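Bromodomain factor 2 protein (Trypanosoma cruzi, PDB 6NIM) probably recognises acetylated lysine side chains, as on histone tails, through its bromodomain, acting as a chromatin reader in this parasite. Local coordinates at residues K30-P35 and A77-N82; H21-K26 and V52-I57; A39-Y44 and L84-K89. One frame throughout, in Å; residues are numbered along the deposited sequence.

Interaction 1 of 3, residues K30-P35 and A77-N82. With SO4 (sulfate ion), chain D.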
loop_
_atom_site.group_PDB
_atom_site.type_symbol
_atom_site.label_atom_id
_atom_site.label_comp_id
_atom_site.label_asym_id
_atom_site.label_seq_id
_atom_site.Cartn_x
_atom_site.Cartn_y
_atom_site.Cartn_z
ATOM N N LYS A 30 19.709 5.255 9.227
ATOM C CA LYS A 30 20.089 5.004 7.815
ATOM C C LYS A 30 19.477 3.686 7.307
ATOM O O LYS A 30 20.092 2.981 6.472
ATOM C CB LYS A 30 21.613 5.022 7.713
ATOM C CG LYS A 30 22.257 6.287 8.246
ATOM C CD LYS A 30 23.738 6.344 7.917
ATOM C CE LYS A 30 24.434 7.445 8.679
ATOM N NZ LYS A 30 23.949 8.774 8.253
ATOM N N MET A 31 18.282 3.349 7.782
ATOM C CA MET A 31 17.648 2.044 7.506
ATOM C C MET A 31 16.894 2.100 6.167
ATOM O O MET A 31 16.466 1.053 5.668
ATOM C CB MET A 31 16.700 1.680 8.653
ATOM C CG MET A 31 15.568 2.651 8.817
ATOM S SD MET A 31 14.486 2.241 10.212
ATOM C CE MET A 31 13.600 0.829 9.548
ATOM N N PHE A 32 16.755 3.290 5.581
ATOM C CA PHE A 32 16.010 3.511 4.319
ATOM C C PHE A 32 16.943 4.024 3.204
ATOM O O PHE A 32 16.447 4.324 2.111
ATOM C CB PHE A 32 14.896 4.538 4.541
ATOM C CG PHE A 32 13.820 4.169 5.533
ATOM C CD1 PHE A 32 13.105 2.983 5.420
ATOM C CD2 PHE A 32 13.524 5.028 6.584
ATOM C CE1 PHE A 32 12.104 2.671 6.325
ATOM C CE2 PHE A 32 12.510 4.720 7.477
ATOM C CZ PHE A 32 11.809 3.546 7.351
ATOM N N HIS A 33 18.243 4.155 3.453
ATOM C CA HIS A 33 19.140 4.819 2.474
ATOM C C HIS A 33 19.351 3.919 1.251
ATOM O O HIS A 33 19.507 4.468 0.157
ATOM C CB HIS A 33 20.459 5.287 3.107
ATOM C CG HIS A 33 20.345 6.517 3.931
ATOM N ND1 HIS A 33 21.452 7.128 4.497
ATOM C CD2 HIS A 33 19.271 7.236 4.323
ATOM C CE1 HIS A 33 21.067 8.166 5.206
ATOM N NE2 HIS A 33 19.730 8.265 5.102
ATOM N N HIS A 34 19.449 2.600 1.430
ATOM C CA HIS A 34 19.948 1.668 0.385
ATOM C C HIS A 34 19.110 0.400 0.349
ATOM O O HIS A 34 18.499 0.037 1.353
ATOM C CB HIS A 34 21.437 1.374 0.622
ATOM C CG HIS A 34 22.273 2.606 0.515
ATOM N ND1 HIS A 34 22.535 3.229 -0.704
ATOM C CD2 HIS A 34 22.903 3.330 1.458
ATOM C CE1 HIS A 34 23.260 4.307 -0.484
ATOM N NE2 HIS A 34 23.516 4.378 0.825
ATOM N N PRO A 35 19.048 -0.296 -0.807
ATOM C CA PRO A 35 18.416 -1.611 -0.894
ATOM C C PRO A 35 18.981 -2.589 0.141
ATOM O O PRO A 35 20.160 -2.544 0.453
ATOM C CB PRO A 35 18.758 -2.120 -2.312
ATOM C CG PRO A 35 19.088 -0.874 -3.088
ATOM C CD PRO A 35 19.636 0.119 -2.099
ATOM N N ALA A 77 5.587 5.206 1.057
ATOM C CA ALA A 77 4.681 4.450 1.963
ATOM C C ALA A 77 5.068 2.963 1.940
ATOM O O ALA A 77 5.162 2.292 3.016
ATOM C CB ALA A 77 3.256 4.692 1.541
ATOM N N GLN A 78 5.363 2.403 0.759
ATOM C CA GLN A 78 5.664 0.952 0.657
ATOM C C GLN A 78 6.972 0.665 1.387
ATOM O O GLN A 78 7.077 -0.358 2.083
ATOM C CB GLN A 78 5.748 0.477 -0.802
ATOM C CG GLN A 78 6.096 -1.002 -0.892
ATOM C CD GLN A 78 4.923 -1.815 -0.438
ATOM O OE1 GLN A 78 3.863 -1.710 -1.048
ATOM N NE2 GLN A 78 5.099 -2.603 0.625
ATOM N N MET A 79 7.948 1.550 1.241
ATOM C CA MET A 79 9.246 1.473 1.953
ATOM C C MET A 79 8.998 1.411 3.460
ATOM O O MET A 79 9.617 0.586 4.158
ATOM C CB MET A 79 10.093 2.702 1.618
ATOM C CG MET A 79 11.442 2.699 2.294
ATOM S SD MET A 79 12.241 4.291 1.979
ATOM C CE MET A 79 11.329 5.382 3.060
ATOM N N ILE A 80 8.148 2.288 3.964
ATOM C CA ILE A 80 7.859 2.355 5.431
ATOM C C ILE A 80 7.121 1.073 5.832
ATOM O O ILE A 80 7.467 0.498 6.868
ATOM C CB ILE A 80 7.068 3.638 5.749
ATOM C CG1 ILE A 80 7.922 4.889 5.455
ATOM C CG2 ILE A 80 6.561 3.618 7.180
ATOM C CD1 ILE A 80 7.186 6.179 5.480
ATOM N N ALA A 81 6.093 0.659 5.074
ATOM C CA ALA A 81 5.311 -0.569 5.382
ATOM C C ALA A 81 6.259 -1.769 5.454
ATOM O O ALA A 81 6.120 -2.605 6.360
ATOM C CB ALA A 81 4.206 -0.761 4.338
ATOM N N ASN A 82 7.234 -1.844 4.546
ATOM C CA ASN A 82 8.201 -2.968 4.502
ATOM C C ASN A 82 8.890 -3.072 5.868
ATOM O O ASN A 82 9.058 -4.194 6.397
ATOM C CB ASN A 82 9.185 -2.802 3.342
ATOM C CG ASN A 82 8.559 -2.993 1.971
ATOM O OD1 ASN A 82 7.445 -3.501 1.835
ATOM N ND2 ASN A 82 9.291 -2.609 0.931
HETATM S S SO4 D . 24.864 6.532 3.904
HETATM O O1 SO4 D . 25.449 6.757 2.614
HETATM O O2 SO4 D . 23.677 5.731 3.754
HETATM O O3 SO4 D . 24.518 7.809 4.511
HETATM O O4 SO4 D . 25.793 5.832 4.749
#

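Interaction 2 of 3, residues H21-K26 and V52-I57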
loop_
_atom_site.group_PDB
_atom_site.type_symbol
_atom_site.label_atom_id
_atom_site.label_comp_id
_atom_site.label_asym_id
_atom_site.label_seq_id
_atom_site.Cartn_x
_atom_site.Cartn_y
_atom_site.Cartn_z
ATOM N N HIS A 21 14.976 13.779 -0.074
ATOM C CA HIS A 21 16.157 14.308 0.649
ATOM C C HIS A 21 15.804 14.601 2.118
ATOM O O HIS A 21 16.639 14.333 3.005
ATOM C CB HIS A 21 16.745 15.541 -0.064
ATOM C CG HIS A 21 17.972 16.023 0.625
ATOM N ND1 HIS A 21 17.991 17.189 1.355
ATOM C CD2 HIS A 21 19.177 15.437 0.778
ATOM C CE1 HIS A 21 19.195 17.346 1.879
ATOM N NE2 HIS A 21 19.930 16.250 1.562
ATOM N N GLN A 22 14.619 15.137 2.396
ATOM C CA GLN A 22 14.234 15.466 3.793
ATOM C C GLN A 22 14.142 14.151 4.566
ATOM O O GLN A 22 14.600 14.112 5.707
ATOM C CB GLN A 22 12.892 16.196 3.869
ATOM C CG GLN A 22 12.910 17.636 3.376
ATOM C CD GLN A 22 13.751 18.571 4.216
ATOM O OE1 GLN A 22 13.617 18.629 5.433
ATOM N NE2 GLN A 22 14.592 19.368 3.569
ATOM N N LEU A 23 13.566 13.104 3.943
ATOM C CA LEU A 23 13.412 11.770 4.579
ATOM C C LEU A 23 14.798 11.164 4.802
ATOM O O LEU A 23 15.003 10.524 5.837
ATOM C CB LEU A 23 12.531 10.865 3.703
ATOM C CG LEU A 23 11.065 11.291 3.579
ATOM C CD1 LEU A 23 10.336 10.344 2.652
ATOM C CD2 LEU A 23 10.344 11.362 4.932
ATOM N N TRP A 24 15.693 11.285 3.821
ATOM C CA TRP A 24 17.090 10.819 3.934
ATOM C C TRP A 24 17.732 11.368 5.217
ATOM O O TRP A 24 18.332 10.592 5.938
ATOM C CB TRP A 24 17.854 11.249 2.682
ATOM C CG TRP A 24 19.254 10.742 2.625
ATOM C CD1 TRP A 24 20.344 11.272 3.252
ATOM C CD2 TRP A 24 19.728 9.641 1.829
ATOM N NE1 TRP A 24 21.461 10.558 2.917
ATOM C CE2 TRP A 24 21.118 9.554 2.056
ATOM C CE3 TRP A 24 19.115 8.724 0.962
ATOM C CZ2 TRP A 24 21.899 8.562 1.464
ATOM C CZ3 TRP A 24 19.888 7.760 0.371
ATOM C CH2 TRP A 24 21.260 7.679 0.624
ATOM N N ASP A 25 17.611 12.670 5.459
ATOM C CA ASP A 25 18.284 13.391 6.570
ATOM C C ASP A 25 17.601 13.047 7.893
ATOM O O ASP A 25 18.282 13.037 8.931
ATOM C CB ASP A 25 18.292 14.888 6.319
ATOM C CG ASP A 25 19.329 15.334 5.293
ATOM O OD1 ASP A 25 20.170 14.518 4.933
ATOM O OD2 ASP A 25 19.252 16.478 4.845
ATOM N N LYS A 26 16.317 12.711 7.853
ATOM C CA LYS A 26 15.561 12.354 9.075
ATOM C C LYS A 26 15.737 10.875 9.403
ATOM O O LYS A 26 15.265 10.467 10.508
ATOM C CB LYS A 26 14.086 12.735 8.901
ATOM C CG LYS A 26 13.837 14.232 8.997
ATOM C CD LYS A 26 12.402 14.612 8.673
ATOM C CE LYS A 26 12.264 16.006 8.089
ATOM N NZ LYS A 26 12.188 17.055 9.136
ATOM N N VAL A 52 11.850 -1.479 -1.680
ATOM C CA VAL A 52 12.096 -0.110 -2.200
ATOM C C VAL A 52 12.837 0.647 -1.102
ATOM O O VAL A 52 12.632 0.356 0.106
ATOM C CB VAL A 52 10.789 0.563 -2.646
ATOM C CG1 VAL A 52 9.788 0.658 -1.516
ATOM C CG2 VAL A 52 11.025 1.934 -3.269
ATOM N N ASP A 53 13.675 1.588 -1.497
ATOM C CA ASP A 53 14.531 2.359 -0.564
ATOM C C ASP A 53 14.661 3.772 -1.163
ATOM O O ASP A 53 14.273 3.936 -2.349
ATOM C CB ASP A 53 15.881 1.694 -0.378
ATOM C CG ASP A 53 16.606 1.705 -1.706
ATOM O OD1 ASP A 53 16.250 0.851 -2.556
ATOM O OD2 ASP A 53 17.384 2.638 -1.901
ATOM N N LEU A 54 15.133 4.751 -0.381
ATOM C CA LEU A 54 15.213 6.172 -0.813
ATOM C C LEU A 54 16.146 6.333 -2.029
ATOM O O LEU A 54 15.833 7.188 -2.874
ATOM C CB LEU A 54 15.670 7.053 0.350
ATOM C CG LEU A 54 14.652 7.182 1.500
ATOM C CD1 LEU A 54 15.300 7.920 2.669
ATOM C CD2 LEU A 54 13.387 7.875 1.025
ATOM N N SER A 55 17.229 5.562 -2.131
ATOM C CA SER A 55 18.180 5.676 -3.276
ATOM C C SER A 55 17.456 5.240 -4.543
ATOM O O SER A 55 17.512 5.952 -5.569
ATOM C CB SER A 55 19.458 4.891 -3.064
ATOM O OG SER A 55 20.273 5.541 -2.116
ATOM N N THR A 56 16.718 4.143 -4.471
ATOM C CA THR A 56 15.955 3.577 -5.607
ATOM C C THR A 56 14.859 4.579 -5.993
ATOM O O THR A 56 14.612 4.799 -7.218
ATOM C CB THR A 56 15.369 2.192 -5.274
ATOM O OG1 THR A 56 16.451 1.292 -4.998
ATOM C CG2 THR A 56 14.516 1.653 -6.403
ATOM N N ILE A 57 14.146 5.145 -5.005
ATOM C CA ILE A 57 13.067 6.113 -5.321
ATOM C C ILE A 57 13.681 7.374 -5.976
ATOM O O ILE A 57 13.100 7.881 -6.941
ATOM C CB ILE A 57 12.257 6.440 -4.055
ATOM C CG1 ILE A 57 11.464 5.216 -3.565
ATOM C CG2 ILE A 57 11.367 7.645 -4.328
ATOM C CD1 ILE A 57 10.924 5.362 -2.156
#

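Interaction 3 of 3, residues A39-Y44 and L84-K89. With SO4 (sulfate ion), chain C.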
loop_
_atom_site.group_PDB
_atom_site.type_symbol
_atom_site.label_atom_id
_atom_site.label_comp_id
_atom_site.label_asym_id
_atom_site.label_seq_id
_atom_site.Cartn_x
_atom_site.Cartn_y
_atom_site.Cartn_z
ATOM N N ALA A 39 22.762 -10.677 1.386
ATOM C CA ALA A 39 24.074 -10.979 2.002
ATOM C C ALA A 39 24.074 -10.573 3.481
ATOM O O ALA A 39 24.778 -11.249 4.289
ATOM C CB ALA A 39 25.186 -10.335 1.215
ATOM N N GLU A 40 23.309 -9.539 3.859
ATOM C CA GLU A 40 23.178 -9.094 5.276
ATOM C C GLU A 40 21.969 -9.783 5.930
ATOM O O GLU A 40 22.131 -10.309 7.037
ATOM C CB GLU A 40 23.004 -7.575 5.390
ATOM N N LEU A 41 20.809 -9.729 5.275
ATOM C CA LEU A 41 19.498 -10.208 5.800
ATOM C C LEU A 41 18.934 -11.228 4.828
ATOM O O LEU A 41 18.166 -10.900 3.938
ATOM C CB LEU A 41 18.563 -9.009 5.998
ATOM C CG LEU A 41 19.030 -8.003 7.048
ATOM C CD1 LEU A 41 18.081 -6.820 7.144
ATOM C CD2 LEU A 41 19.186 -8.663 8.416
ATOM N N PRO A 42 19.358 -12.511 4.925
ATOM C CA PRO A 42 18.981 -13.514 3.931
ATOM C C PRO A 42 17.478 -13.801 3.821
ATOM O O PRO A 42 17.057 -14.237 2.779
ATOM C CB PRO A 42 19.717 -14.797 4.377
ATOM C CG PRO A 42 20.152 -14.543 5.806
ATOM C CD PRO A 42 20.297 -13.034 5.927
ATOM N N ASP A 43 16.689 -13.526 4.864
ATOM C CA ASP A 43 15.235 -13.857 4.850
ATOM C C ASP A 43 14.423 -12.675 4.299
ATOM O O ASP A 43 13.225 -12.881 3.986
ATOM C CB ASP A 43 14.750 -14.297 6.241
ATOM C CG ASP A 43 14.762 -13.177 7.268
ATOM O OD1 ASP A 43 15.619 -12.269 7.144
ATOM O OD2 ASP A 43 13.935 -13.226 8.200
ATOM N N TYR A 44 15.055 -11.512 4.122
ATOM C CA TYR A 44 14.351 -10.251 3.752
ATOM C C TYR A 44 13.423 -10.458 2.537
ATOM O O TYR A 44 12.214 -10.148 2.637
ATOM C CB TYR A 44 15.320 -9.093 3.518
ATOM C CG TYR A 44 14.578 -7.779 3.480
ATOM C CD1 TYR A 44 14.197 -7.135 4.655
ATOM C CD2 TYR A 44 14.203 -7.214 2.269
ATOM C CE1 TYR A 44 13.504 -5.927 4.623
ATOM C CE2 TYR A 44 13.501 -6.024 2.216
ATOM C CZ TYR A 44 13.148 -5.387 3.395
ATOM O OH TYR A 44 12.446 -4.220 3.321
ATOM N N LEU A 84 7.942 -1.780 8.796
ATOM C CA LEU A 84 6.961 -2.111 9.871
ATOM C C LEU A 84 6.653 -3.616 9.846
ATOM O O LEU A 84 6.568 -4.215 10.949
ATOM C CB LEU A 84 5.709 -1.251 9.715
ATOM C CG LEU A 84 5.924 0.189 10.158
ATOM C CD1 LEU A 84 4.786 1.067 9.709
ATOM C CD2 LEU A 84 6.168 0.270 11.677
ATOM N N GLU A 85 6.573 -4.230 8.662
ATOM C CA GLU A 85 6.329 -5.698 8.557
ATOM C C GLU A 85 7.572 -6.483 8.994
ATOM O O GLU A 85 7.432 -7.500 9.702
ATOM C CB GLU A 85 5.989 -6.139 7.128
ATOM C CG GLU A 85 4.713 -5.572 6.561
ATOM C CD GLU A 85 4.588 -5.744 5.042
ATOM O OE1 GLU A 85 4.925 -6.848 4.544
ATOM O OE2 GLU A 85 4.178 -4.773 4.343
ATOM N N TYR A 86 8.746 -6.104 8.504
ATOM C CA TYR A 86 9.972 -6.919 8.647
ATOM C C TYR A 86 10.555 -6.798 10.052
ATOM O O TYR A 86 11.005 -7.836 10.578
ATOM C CB TYR A 86 11.036 -6.552 7.602
ATOM C CG TYR A 86 12.249 -7.418 7.749
ATOM C CD1 TYR A 86 12.235 -8.722 7.279
ATOM C CD2 TYR A 86 13.364 -6.979 8.457
ATOM C CE1 TYR A 86 13.336 -9.550 7.443
ATOM C CE2 TYR A 86 14.480 -7.791 8.609
ATOM C CZ TYR A 86 14.451 -9.089 8.112
ATOM O OH TYR A 86 15.530 -9.914 8.290
ATOM N N ASN A 87 10.561 -5.599 10.635
ATOM C CA ASN A 87 11.194 -5.351 11.959
ATOM C C ASN A 87 10.150 -5.620 13.040
ATOM O O ASN A 87 9.007 -5.174 12.899
ATOM C CB ASN A 87 11.791 -3.948 12.014
ATOM C CG ASN A 87 12.908 -3.772 11.007
ATOM O OD1 ASN A 87 14.004 -4.312 11.187
ATOM N ND2 ASN A 87 12.631 -3.028 9.946
ATOM N N ALA A 88 10.511 -6.404 14.060
ATOM C CA ALA A 88 9.599 -6.759 15.160
ATOM C C ALA A 88 9.245 -5.515 15.990
ATOM O O ALA A 88 10.109 -4.666 16.260
ATOM C CB ALA A 88 10.243 -7.838 15.996
ATOM N N LYS A 89 7.984 -5.425 16.415
ATOM C CA LYS A 89 7.538 -4.363 17.323
ATOM C C LYS A 89 8.440 -4.429 18.547
ATOM O O LYS A 89 8.680 -5.539 19.097
ATOM C CB LYS A 89 6.051 -4.496 17.690
ATOM C CG LYS A 89 5.491 -3.293 18.432
ATOM C CD LYS A 89 3.960 -3.281 18.543
ATOM C CE LYS A 89 3.405 -2.067 19.257
ATOM N NZ LYS A 89 3.841 -0.775 18.660
HETATM S S SO4 C . 5.546 -8.056 15.687
HETATM O O1 SO4 C . 5.475 -9.110 14.714
HETATM O O2 SO4 C . 6.273 -8.525 16.835
HETATM O O3 SO4 C . 6.225 -6.921 15.121
HETATM O O4 SO4 C . 4.208 -7.656 16.064
#

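Interaction 1 of 3, residues K30-P35 and A77-N82
Phe32 and Met79 meet in the protein interior, their CA atoms 7.5 Å apart, and make the close part of the contact. Met79 bends at its last torsion (chi3 74°), which carries the methyl over one face of the Phe32 ring: CE lies 4.0 Å from the ring centroid, 23° off the normal, a CH-pi contact. Sulfur SD sits obliquely at 4.5 Å from the centroid of Phe32, a Met-aromatic contact, while Met79 CG touches Phe32 CD1 at 3.6 Å. The opposite ring face takes Met31 CG, so the phenyl is sandwiched between two methionines. Ile80 is looser, its CA 4.3 Å from Phe32 CE1.

Beyond the phenyl ring the loop becomes polar and, at His34, reaches solvent. There His33 ND1 donates to sulfate O2 at 2.7 Å, and His34 NE2 adds a weak bond to the same oxygen; the ion, probably from the crystallisation liquor, lies near both imidazole planes. Phe32 probably matches the phenylalanine of the bromodomain WPF shelf, Lys30 and Met31 replacing its tryptophan and proline. No hydrogen bond joins the two segments: their contact is apolar, while hydrogen bonds to Asp27 and Leu54 hold the Phe32 backbone.

Interaction 2 of 3, residues H21-K26 and V52-I57
Trp24, in the last turns of helix 13-26, and Leu54, at the start of helix 54-62, bring the two backbones to a CA-CA distance of 6.9 Å, the nearest in the contact. The second helix begins at this point: Asp53 is its N-cap, and carboxylate oxygen OD2 of Asp53 accepts from Thr56 N at 3.1 Å, the donor standing 43° out of the carboxylate plane, with a weaker bond from Ser55 N.

Leu54 lies close against the other backbone. With CG anti to the carbonyl carbon (chi1 -68°), its methyl CD1 comes within 3.6 Å of Trp24 N, and its second methyl, CD2, reaches Leu23 CB at 4.1 Å. These helices correspond to αZ and αA of the left-handed four-helix bundle of bromodomains, and Leu23 and Leu54 belong to its buried interior: Val20 and Met79 also touch Leu54, while Leu23 meets Phe100 and Val107 of helix 92-110.

The indole presents its benzo rim to the start of helix 54-62. Trp24 CE3 lies 3.9 Å from Leu54 CB, and Trp24 CZ3 is 3.4 Å from Ser55 OG, both partners near the ring plane. That Ser55 hydroxyl is hydrogen-bonded to the carbonyl of His33, whose imidazole stacks on the indole and whose NE2 bonds to Trp24 O.

Interaction 3 of 3, residues A39-Y44 and L84-K89
At the mouth of the bromodomain fold, where the long ZA loop meets the C-terminal end of helix 69-86, the Tyr86 ring lies among Leu41, Asp43 and Tyr44. The phenol OH of Tyr86 donates to Asp43 OD1 at 2.6 Å, arriving on the syn side and only 15° out of the carboxylate plane. Asp43 sits within a type I turn from Leu41 to Tyr44, and its CG stands between the backbone N and the carbonyl carbon (chi1 68°), a rotamer that brings the carboxylate to the phenol.

Tyr44 points its edge at one face of the same ring. Its CD1 lies 3.5 Å above the plane of Tyr86, over the centre, in an edge-to-face pair with centroids 4.8 Å apart and planes at 59°. Leu41 approaches obliquely, CD1 being 4.0 Å from Tyr86 CE2. Asn87, which follows Tyr86, is the first to leave helical geometry and opens the BC loop; by its place at the end of the helix it probably corresponds to the asparagine that binds acetyl-lysine in other bromodomains, and its ND2 bonds to Ala83 O.

Further along this loop, Lys89 N donates to sulfate O3 at 2.6 Å, the ion probably coming from the crystallisation liquor. The Lys89 ammonium forms a salt bridge with Asp118 of the second subunit.

Overall arrangement
Interactions 1 and 2 have centres 8 Å apart and share His33 as a bridge; they also pack directly, Met79 CG lying 3.4 Å from Val52 O and Pro35 N 3.3 Å from Asp53 CG. Interactions 1 and 3 are centred 11 Å apart and both use helix 69-86; Asn82 CB packs on Tyr44 OH at 3.6 Å, and Met31 CE stands 4.0 Å from Asn87 ND2, at what is, by family resemblance, the acetyl-lysine pocket. Interactions 2 and 3, with centres about 18 Å apart, do not touch. The series thus runs from the helical bundle, through the segment that probably matches the WPF shelf, to what is probably the rim of the acetyl-lysine pocket.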